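Local coordinates for protein sulfide-quinone reductase (Aquifex aeolicus, PDB 3HYW) that oxidises hydrogen sulfide with a quinone as electron acceptor, using one bound FAD per subunit and building up polysulfur chains that are finally released, at residues N23-L28 / N330-N335; V146-I151 / F247-P252; V292-A297 / M315-M320. All blocks are in the same frame, centred on the assembly; numbering follows the deposited sequence.

Contact 1: residues N23-L28 / N330-N335; sequences NLMPDL and NDIRNN
The ends of the Met25 and Ile332 side chains meet head on, and their meeting is the tightly packed part of a contact between the ends of two helices, 12-24 and 314-332. SD of Met25 lies 3.8 Å from CD1 of Ile332, while Leu28 adds a looser touch, its CD2 standing 4.2 Å from the same methyl. Met25 leaves its backbone with CG anti to the backbone N (chi1 -156°), and a bend at chi3 carries CE past Ile332 and over one face of the Arg333 guanidinium. There the methyl sits 3.5 Å from NE of Arg333, off-centre toward the rim of the flat group. Met25 and Leu28 are buried, and Val329, one turn back along the second helix, packs on Met25 as well.

The other side is polar and more open. Arg333, an exposed residue with a chain extended from CG to NE, brings NH2 to within 3.3 Å of Leu24 O, a weak hydrogen bond that bends to 142° at the hydrogen and comes in obliquely to the guanidinium. A water bridges the same two groups: it donates to Leu24 O and accepts from Arg333 NH1 at 2.7 Å, lying in the guanidinium plane at its edge. One carbonyl at the end of helix 12-24 is thus held both directly and through water, whereas Asp27 OD1 stays 6.1 Å from NH2 of Arg333, too far for a salt bridge.

The chain turns sharply in both segments. Residues 25-28 form a type I turn closed by Leu28 N on Met25 O, and helix 314-332 ends in a Schellman motif, with Asn334 at positive phi as its C-prime residue and Asn335 N bonded to Asn330 O.

Contact 2: residues V146-I151 / F247-P252; sequences VVIGAI and FTMFMP
Strands 146-150 and 247-251 run parallel at 5° with their axes 4.7 Å apart, and Val147 N to Phe247 O, Met249 N to Val147 O, Gly149 N to Met249 O and Met251 N to Gly149 O bind them in regular parallel register. The last of these bonds is the straightest, 168° at the hydrogen.

On the face shared by Val147, Thr248 and Phe250, the Phe250 ring leans back across the neighbouring strand. Gly149 N and the carbonyl carbon of Ile148 lie over one face of the ring, displaced toward its rim, and CD1 of Phe250 comes to 3.3 Å from Gly149 C. CG2 of Val147 meets the far end of the ring at CZ, 3.6 Å away. A leucine in place of Phe250 would probably leave Val147 CG2 without its aromatic neighbour and uncover the backbone at Gly149. Beside them, CG1 of Val147 and CG2 of Thr248 are pressed to 3.5 Å, while OG1 of Thr248 bonds to Ser120.

These are neighbouring strands at the heart of a mixed five-stranded sheet, in which strand 182-185 flanks 146-150 on its other side, within the pyridine nucleotide-disulphide oxidoreductase family region. The opposite face carries Val146, Ile148, Phe247 and Met249, against helices 126-141 and 158-173. Here CG1 of Val146 sits at the edge of the Phe247 ring, 4.0 Å from CD1. Met249, bent at chi2 and chi3, folds its CE to 3.9 Å from CG2 of Ile148. At the C-terminal end Met251 lines the pocket of the bound hydrogen sulfide with Cys124 and Phe254.

Contact 3: residues V292-A297 / M315-M320; sequences VGVVTA and MMIEQM. With FAD (flavin-adenine dinucleotide), chain G.
Ile317 and Met320 of helix 314-332 close over the loop at Gly293, which follows the last strand of the parallel, Rossmann-type FAD-binding sheet. The apolar contacts come first. The Val292 and Met320 side chains pass alongside each other, running opposite ways, with CG1 of Val292 3.9 Å from CB of Met320. The same methyl lies 4.0 Å from CG2 of Ile317. With CG1 anti to its carbonyl carbon (chi1 -65°), Ile317 lays CG1 against the bare CA of Gly293 at 3.7 Å and sends CD1 on to FAD C5', 3.5 Å away; Val12 of helix 12-24 touches Ile317 as well.

Two polar contacts hold the loop, one to the helix and one to the cofactor. Gly293 N gives a weak hydrogen bond to Met320 SD at 3.3 Å, for which the methionine is extended beyond CG. Val294 N donates to the pyrophosphate oxygen O2P of FAD. At Gly293 the backbone runs so close to that oxygen that a CB would collide with it. Within the loop, a type I turn from Gly293 to Thr296 brings two donors, Thr296 N and the hydroxyl, onto one acceptor; Thr296 OG1 lies 2.7 Å from Gly293 O, nearly along the C=O axis.

Overall arrangement
From the N terminus the chain passes first through residues 23-28, at the end of helix 12-24 and beyond, and contact 1 is completed only at 330-335, so it closes a loop of about 300 residues holding both other contacts. Within it, contact 2 comes first, joining strand 146-150 to strand 247-255 in the mixed sheet, and closes before contact 3 opens at 292-297. Contact 3 is a short closure onto helix 314-332, whose far end then serves contact 1; their centres lie about 21 Å apart. Contacts 1 and 2 sit on opposite sides of the chain's centre, with centres about 45 Å apart, and contact 3, beside the FAD pyrophosphate, lies nearest that centre.

Contact 1: residues N23-L28 / N330-N335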
loop_
_atom_site.group_PDB
_atom_site.type_symbol
_atom_site.label_atom_id
_atom_site.label_comp_id
_atom_site.label_asym_id
_atom_site.label_seq_id
_atom_site.Cartn_x
_atom_site.Cartn_y
_atom_site.Cartn_z
ATOM N N ASN A 23 -9.256 -1.456 47.916
ATOM C CA ASN A 23 -7.972 -2.091 48.188
ATOM C C ASN A 23 -6.959 -1.101 48.764
ATOM O O ASN A 23 -6.096 -1.472 49.564
ATOM C CB ASN A 23 -7.444 -2.790 46.922
ATOM C CG ASN A 23 -8.218 -4.081 46.593
ATOM O OD1 ASN A 23 -8.793 -4.226 45.512
ATOM N ND2 ASN A 23 -8.244 -5.008 47.540
ATOM N N LEU A 24 -7.092 0.163 48.363
ATOM C CA LEU A 24 -6.276 1.257 48.882
ATOM C C LEU A 24 -6.679 1.660 50.306
ATOM O O LEU A 24 -5.823 1.985 51.139
ATOM C CB LEU A 24 -6.393 2.470 47.955
ATOM C CG LEU A 24 -5.303 2.822 46.927
ATOM C CD1 LEU A 24 -4.555 1.636 46.375
ATOM C CD2 LEU A 24 -5.883 3.663 45.796
ATOM N N MET A 25 -7.981 1.626 50.572
ATOM C CA MET A 25 -8.539 2.132 51.820
ATOM C C MET A 25 -9.655 1.204 52.306
ATOM O O MET A 25 -10.819 1.394 51.953
ATOM C CB MET A 25 -9.055 3.560 51.605
ATOM C CG MET A 25 -9.131 4.416 52.852
ATOM S SD MET A 25 -9.478 6.137 52.442
ATOM C CE MET A 25 -7.839 6.731 52.046
ATOM N N PRO A 26 -9.296 0.178 53.104
ATOM C CA PRO A 26 -10.256 -0.777 53.668
ATOM C C PRO A 26 -11.406 -0.163 54.469
ATOM O O PRO A 26 -12.497 -0.731 54.486
ATOM C CB PRO A 26 -9.382 -1.646 54.580
ATOM C CG PRO A 26 -8.035 -1.594 53.935
ATOM C CD PRO A 26 -7.915 -0.162 53.495
ATOM N N ASP A 27 -11.177 0.974 55.125
ATOM C CA ASP A 27 -12.220 1.566 55.967
ATOM C C ASP A 27 -13.136 2.558 55.231
ATOM O O ASP A 27 -14.179 2.949 55.752
ATOM C CB ASP A 27 -11.635 2.157 57.264
ATOM C CG ASP A 27 -10.928 3.487 57.053
ATOM O OD1 ASP A 27 -10.341 3.708 55.966
ATOM O OD2 ASP A 27 -10.962 4.315 57.998
ATOM N N LEU A 28 -12.755 2.926 54.009
ATOM C CA LEU A 28 -13.537 3.828 53.160
ATOM C C LEU A 28 -14.945 3.280 52.927
ATOM O O LEU A 28 -15.097 2.117 52.572
ATOM C CB LEU A 28 -12.845 3.970 51.801
ATOM C CG LEU A 28 -12.658 5.319 51.094
ATOM C CD1 LEU A 28 -12.471 5.108 49.601
ATOM C CD2 LEU A 28 -13.761 6.322 51.358
ATOM N N ASN A 330 -5.481 10.242 48.142
ATOM C CA ASN A 330 -4.512 11.278 48.483
ATOM C C ASN A 330 -5.146 12.582 48.961
ATOM O O ASN A 330 -4.570 13.284 49.793
ATOM C CB ASN A 330 -3.565 11.546 47.317
ATOM C CG ASN A 330 -2.520 10.468 47.165
ATOM O OD1 ASN A 330 -2.496 9.499 47.928
ATOM N ND2 ASN A 330 -1.647 10.625 46.176
ATOM N N ASP A 331 -6.328 12.905 48.439
ATOM C CA ASP A 331 -7.058 14.064 48.944
ATOM C C ASP A 331 -7.480 13.836 50.395
ATOM O O ASP A 331 -7.258 14.701 51.251
ATOM C CB ASP A 331 -8.270 14.402 48.079
ATOM C CG ASP A 331 -8.901 15.722 48.473
ATOM O OD1 ASP A 331 -8.317 16.779 48.148
ATOM O OD2 ASP A 331 -9.966 15.705 49.125
ATOM N N ILE A 332 -8.063 12.663 50.664
ATOM C CA ILE A 332 -8.475 12.265 52.017
ATOM C C ILE A 332 -7.311 12.347 53.012
ATOM O O ILE A 332 -7.473 12.830 54.138
ATOM C CB ILE A 332 -9.074 10.823 52.032
ATOM C CG1 ILE A 332 -10.390 10.779 51.252
ATOM C CG2 ILE A 332 -9.267 10.307 53.488
ATOM C CD1 ILE A 332 -10.950 9.384 51.029
ATOM N N ARG A 333 -6.141 11.881 52.580
ATOM C CA ARG A 333 -4.970 11.781 53.447
ATOM C C ARG A 333 -4.096 13.040 53.462
ATOM O O ARG A 333 -3.021 13.036 54.057
ATOM C CB ARG A 333 -4.136 10.555 53.053
ATOM C CG ARG A 333 -4.793 9.227 53.405
ATOM C CD ARG A 333 -4.015 8.059 52.854
ATOM N NE ARG A 333 -4.601 6.785 53.264
ATOM C CZ ARG A 333 -4.370 5.620 52.665
ATOM N NH1 ARG A 333 -3.559 5.548 51.613
ATOM N NH2 ARG A 333 -4.960 4.522 53.116
ATOM N N ASN A 334 -4.569 14.112 52.825
ATOM C CA ASN A 334 -3.802 15.357 52.656
ATOM C C ASN A 334 -2.424 15.115 52.034
ATOM O O ASN A 334 -1.409 15.663 52.478
ATOM C CB ASN A 334 -3.710 16.163 53.968
ATOM C CG ASN A 334 -3.288 17.619 53.744
ATOM O OD1 ASN A 334 -3.465 18.180 52.656
ATOM N ND2 ASN A 334 -2.737 18.240 54.789
ATOM N N ASN A 335 -2.409 14.268 51.007
ATOM C CA ASN A 335 -1.237 14.041 50.181
ATOM C C ASN A 335 -1.420 14.832 48.881
ATOM O O ASN A 335 -2.344 14.555 48.126
ATOM C CB ASN A 335 -1.093 12.541 49.898
ATOM C CG ASN A 335 0.214 12.185 49.205
ATOM O OD1 ASN A 335 0.790 12.983 48.462
ATOM N ND2 ASN A 335 0.679 10.961 49.433
HETATM O O HOH W 1 -3.262 3.199 50.225
#

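Contact 2: residues V146-I151 / F247-P252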
loop_
_atom_site.group_PDB
_atom_site.type_symbol
_atom_site.label_atom_id
_atom_site.label_comp_id
_atom_site.label_asym_id
_atom_site.label_seq_id
_atom_site.Cartn_x
_atom_site.Cartn_y
_atom_site.Cartn_z
ATOM N N VAL A 146 -24.865 -7.640 3.022
ATOM C CA VAL A 146 -24.586 -7.138 4.362
ATOM C C VAL A 146 -23.803 -5.837 4.267
ATOM O O VAL A 146 -22.889 -5.702 3.445
ATOM C CB VAL A 146 -23.818 -8.182 5.202
ATOM C CG1 VAL A 146 -23.249 -7.567 6.481
ATOM C CG2 VAL A 146 -24.734 -9.329 5.547
ATOM N N VAL A 147 -24.196 -4.867 5.084
ATOM C CA VAL A 147 -23.381 -3.679 5.294
ATOM C C VAL A 147 -23.239 -3.367 6.776
ATOM O O VAL A 147 -24.202 -3.400 7.544
ATOM C CB VAL A 147 -23.832 -2.454 4.420
ATOM C CG1 VAL A 147 -25.320 -2.350 4.353
ATOM C CG2 VAL A 147 -23.211 -1.153 4.902
ATOM N N ILE A 148 -22.002 -3.104 7.165
ATOM C CA ILE A 148 -21.640 -2.899 8.556
ATOM C C ILE A 148 -20.813 -1.622 8.589
ATOM O O ILE A 148 -20.157 -1.291 7.615
ATOM C CB ILE A 148 -20.836 -4.125 9.096
ATOM C CG1 ILE A 148 -21.738 -5.369 9.144
ATOM C CG2 ILE A 148 -20.251 -3.851 10.491
ATOM C CD1 ILE A 148 -20.997 -6.694 9.076
ATOM N N GLY A 149 -20.858 -0.888 9.693
ATOM C CA GLY A 149 -19.955 0.237 9.827
ATOM C C GLY A 149 -20.267 1.211 10.932
ATOM O O GLY A 149 -20.804 0.847 11.981
ATOM N N ALA A 150 -19.908 2.463 10.674
ATOM C CA ALA A 150 -20.010 3.527 11.655
ATOM C C ALA A 150 -20.616 4.778 11.028
ATOM O O ALA A 150 -20.260 5.170 9.915
ATOM C CB ALA A 150 -18.644 3.830 12.228
ATOM N N ILE A 151 -21.555 5.378 11.751
ATOM C CA ILE A 151 -22.180 6.631 11.350
ATOM C C ILE A 151 -21.222 7.781 11.711
ATOM O O ILE A 151 -20.188 7.544 12.346
ATOM C CB ILE A 151 -23.595 6.802 12.007
ATOM C CG1 ILE A 151 -23.491 6.963 13.534
ATOM C CG2 ILE A 151 -24.500 5.623 11.643
ATOM C CD1 ILE A 151 -24.788 7.395 14.213
ATOM N N PHE A 247 -29.162 -7.111 5.674
ATOM C CA PHE A 247 -28.785 -7.051 7.082
ATOM C C PHE A 247 -27.743 -5.962 7.280
ATOM O O PHE A 247 -26.791 -5.864 6.509
ATOM C CB PHE A 247 -28.245 -8.403 7.565
ATOM C CG PHE A 247 -27.631 -8.354 8.942
ATOM C CD1 PHE A 247 -26.296 -7.982 9.110
ATOM C CD2 PHE A 247 -28.388 -8.667 10.070
ATOM C CE1 PHE A 247 -25.722 -7.911 10.387
ATOM C CE2 PHE A 247 -27.822 -8.613 11.349
ATOM C CZ PHE A 247 -26.488 -8.229 11.506
ATOM N N THR A 248 -27.931 -5.145 8.313
ATOM C CA THR A 248 -26.934 -4.146 8.693
ATOM C C THR A 248 -26.592 -4.195 10.184
ATOM O O THR A 248 -27.395 -4.637 11.013
ATOM C CB THR A 248 -27.374 -2.692 8.340
ATOM O OG1 THR A 248 -28.520 -2.332 9.115
ATOM C CG2 THR A 248 -27.704 -2.553 6.862
ATOM N N MET A 249 -25.386 -3.737 10.505
ATOM C CA MET A 249 -24.974 -3.529 11.878
ATOM C C MET A 249 -24.152 -2.252 11.888
ATOM O O MET A 249 -23.050 -2.211 11.335
ATOM C CB MET A 249 -24.145 -4.716 12.388
ATOM C CG MET A 249 -24.020 -4.819 13.917
ATOM S SD MET A 249 -23.195 -3.439 14.740
ATOM C CE MET A 249 -21.491 -3.657 14.227
ATOM N N PHE A 250 -24.693 -1.212 12.513
ATOM C CA PHE A 250 -23.979 0.044 12.635
ATOM C C PHE A 250 -23.703 0.434 14.075
ATOM O O PHE A 250 -24.506 0.165 14.972
ATOM C CB PHE A 250 -24.689 1.168 11.863
ATOM C CG PHE A 250 -24.349 1.176 10.408
ATOM C CD1 PHE A 250 -23.314 1.972 9.931
ATOM C CD2 PHE A 250 -25.022 0.344 9.521
ATOM C CE1 PHE A 250 -22.963 1.947 8.589
ATOM C CE2 PHE A 250 -24.685 0.326 8.176
ATOM C CZ PHE A 250 -23.655 1.129 7.711
ATOM N N MET A 251 -22.537 1.036 14.284
ATOM C CA MET A 251 -22.199 1.645 15.562
ATOM C C MET A 251 -22.972 2.947 15.702
ATOM O O MET A 251 -23.080 3.715 14.732
ATOM C CB MET A 251 -20.700 1.936 15.652
ATOM C CG MET A 251 -19.802 0.726 15.450
ATOM S SD MET A 251 -20.102 -0.622 16.618
ATOM C CE MET A 251 -19.736 0.181 18.181
ATOM N N PRO A 252 -23.541 3.187 16.896
ATOM C CA PRO A 252 -24.080 4.500 17.216
ATOM C C PRO A 252 -22.973 5.425 17.712
ATOM O O PRO A 252 -21.884 4.958 18.064
ATOM C CB PRO A 252 -25.081 4.201 18.334
ATOM C CG PRO A 252 -24.544 2.988 19.016
ATOM C CD PRO A 252 -23.730 2.221 17.999
#

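Contact 3: residues V292-A297 / M315-M320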
loop_
_atom_site.group_PDB
_atom_site.type_symbol
_atom_site.label_atom_id
_atom_site.label_comp_id
_atom_site.label_asym_id
_atom_site.label_seq_id
_atom_site.Cartn_x
_atom_site.Cartn_y
_atom_site.Cartn_z
ATOM N N VAL A 292 -14.724 8.618 35.031
ATOM C CA VAL A 292 -13.933 7.468 34.592
ATOM C C VAL A 292 -14.687 6.768 33.467
ATOM O O VAL A 292 -15.882 6.523 33.580
ATOM C CB VAL A 292 -13.667 6.459 35.753
ATOM C CG1 VAL A 292 -12.938 5.210 35.259
ATOM C CG2 VAL A 292 -12.866 7.103 36.872
ATOM N N GLY A 293 -13.987 6.467 32.377
ATOM C CA GLY A 293 -14.583 5.710 31.290
ATOM C C GLY A 293 -15.029 6.508 30.086
ATOM O O GLY A 293 -14.555 7.621 29.844
ATOM N N VAL A 294 -15.950 5.914 29.324
ATOM C CA VAL A 294 -16.438 6.478 28.066
ATOM C C VAL A 294 -17.186 7.794 28.282
ATOM O O VAL A 294 -17.223 8.658 27.402
ATOM C CB VAL A 294 -17.372 5.460 27.338
ATOM C CG1 VAL A 294 -18.012 6.082 26.111
ATOM C CG2 VAL A 294 -16.587 4.208 26.951
ATOM N N VAL A 295 -17.770 7.943 29.463
ATOM C CA VAL A 295 -18.551 9.129 29.795
ATOM C C VAL A 295 -17.697 10.401 29.916
ATOM O O VAL A 295 -18.236 11.502 29.983
ATOM C CB VAL A 295 -19.395 8.910 31.081
ATOM C CG1 VAL A 295 -18.534 9.038 32.342
ATOM C CG2 VAL A 295 -20.569 9.889 31.120
ATOM N N THR A 296 -16.375 10.247 29.956
ATOM C CA THR A 296 -15.467 11.402 30.081
ATOM C C THR A 296 -15.310 12.172 28.766
ATOM O O THR A 296 -15.164 11.577 27.700
ATOM C CB THR A 296 -14.073 11.012 30.635
ATOM O OG1 THR A 296 -13.435 10.048 29.780
ATOM C CG2 THR A 296 -14.203 10.450 32.046
ATOM N N ALA A 297 -15.338 13.498 28.848
ATOM C CA ALA A 297 -15.163 14.333 27.665
ATOM C C ALA A 297 -13.678 14.466 27.323
ATOM O O ALA A 297 -12.926 15.180 27.995
ATOM C CB ALA A 297 -15.796 15.701 27.877
ATOM N N MET A 315 -8.067 -0.707 28.626
ATOM C CA MET A 315 -6.813 -0.347 29.293
ATOM C C MET A 315 -6.742 1.131 29.703
ATOM O O MET A 315 -6.277 1.444 30.799
ATOM C CB MET A 315 -5.601 -0.745 28.450
ATOM C CG MET A 315 -4.292 -0.180 28.974
ATOM S SD MET A 315 -2.866 -0.719 28.019
ATOM C CE MET A 315 -2.396 -2.145 28.963
ATOM N N MET A 316 -7.204 2.026 28.829
ATOM C CA MET A 316 -7.261 3.459 29.144
ATOM C C MET A 316 -8.105 3.724 30.385
ATOM O O MET A 316 -7.727 4.523 31.240
ATOM C CB MET A 316 -7.860 4.244 27.982
ATOM C CG MET A 316 -7.038 4.195 26.696
ATOM S SD MET A 316 -7.940 4.856 25.283
ATOM C CE MET A 316 -8.029 6.590 25.724
ATOM N N ILE A 317 -9.249 3.047 30.453
ATOM C CA ILE A 317 -10.221 3.200 31.525
ATOM C C ILE A 317 -9.728 2.626 32.858
ATOM O O ILE A 317 -9.975 3.209 33.914
ATOM C CB ILE A 317 -11.572 2.562 31.126
ATOM C CG1 ILE A 317 -12.169 3.322 29.940
ATOM C CG2 ILE A 317 -12.559 2.549 32.316
ATOM C CD1 ILE A 317 -13.330 2.636 29.302
ATOM N N GLU A 318 -9.050 1.481 32.808
ATOM C CA GLU A 318 -8.414 0.913 33.996
ATOM C C GLU A 318 -7.369 1.875 34.561
ATOM O O GLU A 318 -7.237 2.013 35.777
ATOM C CB GLU A 318 -7.747 -0.431 33.671
ATOM C CG GLU A 318 -8.721 -1.586 33.414
ATOM C CD GLU A 318 -7.997 -2.893 33.135
ATOM O OE1 GLU A 318 -6.930 -3.140 33.738
ATOM O OE2 GLU A 318 -8.486 -3.677 32.299
ATOM N N GLN A 319 -6.622 2.518 33.665
ATOM C CA GLN A 319 -5.651 3.543 34.044
ATOM C C GLN A 319 -6.312 4.803 34.624
ATOM O O GLN A 319 -5.806 5.354 35.599
ATOM C CB GLN A 319 -4.764 3.896 32.851
ATOM C CG GLN A 319 -3.906 2.716 32.391
ATOM C CD GLN A 319 -3.153 2.995 31.118
ATOM O OE1 GLN A 319 -3.401 3.995 30.452
ATOM N NE2 GLN A 319 -2.223 2.108 30.764
ATOM N N MET A 320 -7.423 5.253 34.022
ATOM C CA MET A 320 -8.258 6.327 34.594
ATOM C C MET A 320 -8.683 5.962 36.002
ATOM O O MET A 320 -8.592 6.778 36.907
ATOM C CB MET A 320 -9.535 6.538 33.784
ATOM C CG MET A 320 -9.350 7.163 32.425
ATOM S SD MET A 320 -10.892 7.045 31.521
ATOM C CE MET A 320 -10.364 7.495 29.872
HETATM P PA FAD G . -19.720 0.445 30.768
HETATM O O1A FAD G . -18.742 -0.674 31.018
HETATM O O2A FAD G . -20.678 0.341 29.621
HETATM O O5B FAD G . -20.528 0.636 32.134
HETATM C C5B FAD G . -21.442 1.691 32.378
HETATM C C4B FAD G . -22.316 1.254 33.543
HETATM O O4B FAD G . -23.093 2.354 34.015
HETATM C C3B FAD G . -23.313 0.189 33.114
HETATM O O3B FAD G . -23.403 -0.797 34.149
HETATM C C2B FAD G . -24.617 0.950 32.981
HETATM O O2B FAD G . -25.749 0.110 33.196
HETATM C C1B FAD G . -24.473 1.992 34.075
HETATM N N9A FAD G . -25.311 3.210 33.906
HETATM C C8A FAD G . -25.576 3.876 32.762
HETATM N N7A FAD G . -26.360 4.944 33.050
HETATM C C5A FAD G . -26.589 4.935 34.384
HETATM C C6A FAD G . -27.311 5.756 35.249
HETATM N N6A FAD G . -27.976 6.834 34.774
HETATM N N1A FAD G . -27.340 5.469 36.577
HETATM C C2A FAD G . -26.684 4.402 37.069
HETATM N N3A FAD G . -25.984 3.594 36.257
HETATM C C4A FAD G . -25.919 3.842 34.917
HETATM N N1 FAD G . -12.431 -1.946 24.821
HETATM C C2 FAD G . -11.299 -2.697 24.759
HETATM O O2 FAD G . -10.263 -2.309 25.334
HETATM N N3 FAD G . -11.268 -3.876 24.091
HETATM C C4 FAD G . -12.376 -4.327 23.468
HETATM O O4 FAD G . -12.362 -5.507 22.780
HETATM C C4X FAD G . -13.544 -3.576 23.516
HETATM N N5 FAD G . -14.649 -4.031 22.883
HETATM C C5X FAD G . -15.798 -3.321 22.921
HETATM C C6 FAD G . -16.932 -3.820 22.271
HETATM C C7 FAD G . -18.126 -3.106 22.286
HETATM C C7M FAD G . -19.328 -3.682 21.562
HETATM C C8 FAD G . -18.178 -1.883 22.960
HETATM C C8M FAD G . -19.445 -1.049 23.013
HETATM C C9 FAD G . -17.040 -1.389 23.602
HETATM C C9A FAD G . -15.833 -2.106 23.604
HETATM N N10 FAD G . -14.720 -1.642 24.247
HETATM C C10 FAD G . -13.570 -2.363 24.203
HETATM C "C1'" FAD G . -14.744 -0.318 24.910
HETATM C "C2'" FAD G . -14.824 -0.207 26.418
HETATM O "O2'" FAD G . -13.837 -1.047 27.033
HETATM C "C3'" FAD G . -16.250 -0.522 26.870
HETATM O "O3'" FAD G . -17.166 0.395 26.225
HETATM C "C4'" FAD G . -16.390 -0.417 28.383
HETATM O "O4'" FAD G . -17.584 -1.110 28.766
HETATM C "C5'" FAD G . -16.455 1.039 28.832
HETATM O "O5'" FAD G . -16.490 1.106 30.254
HETATM P P FAD G . -17.413 2.167 31.043
HETATM O O1P FAD G . -17.246 1.900 32.516
HETATM O O2P FAD G . -17.178 3.565 30.513
HETATM O O3P FAD G . -18.920 1.820 30.586
#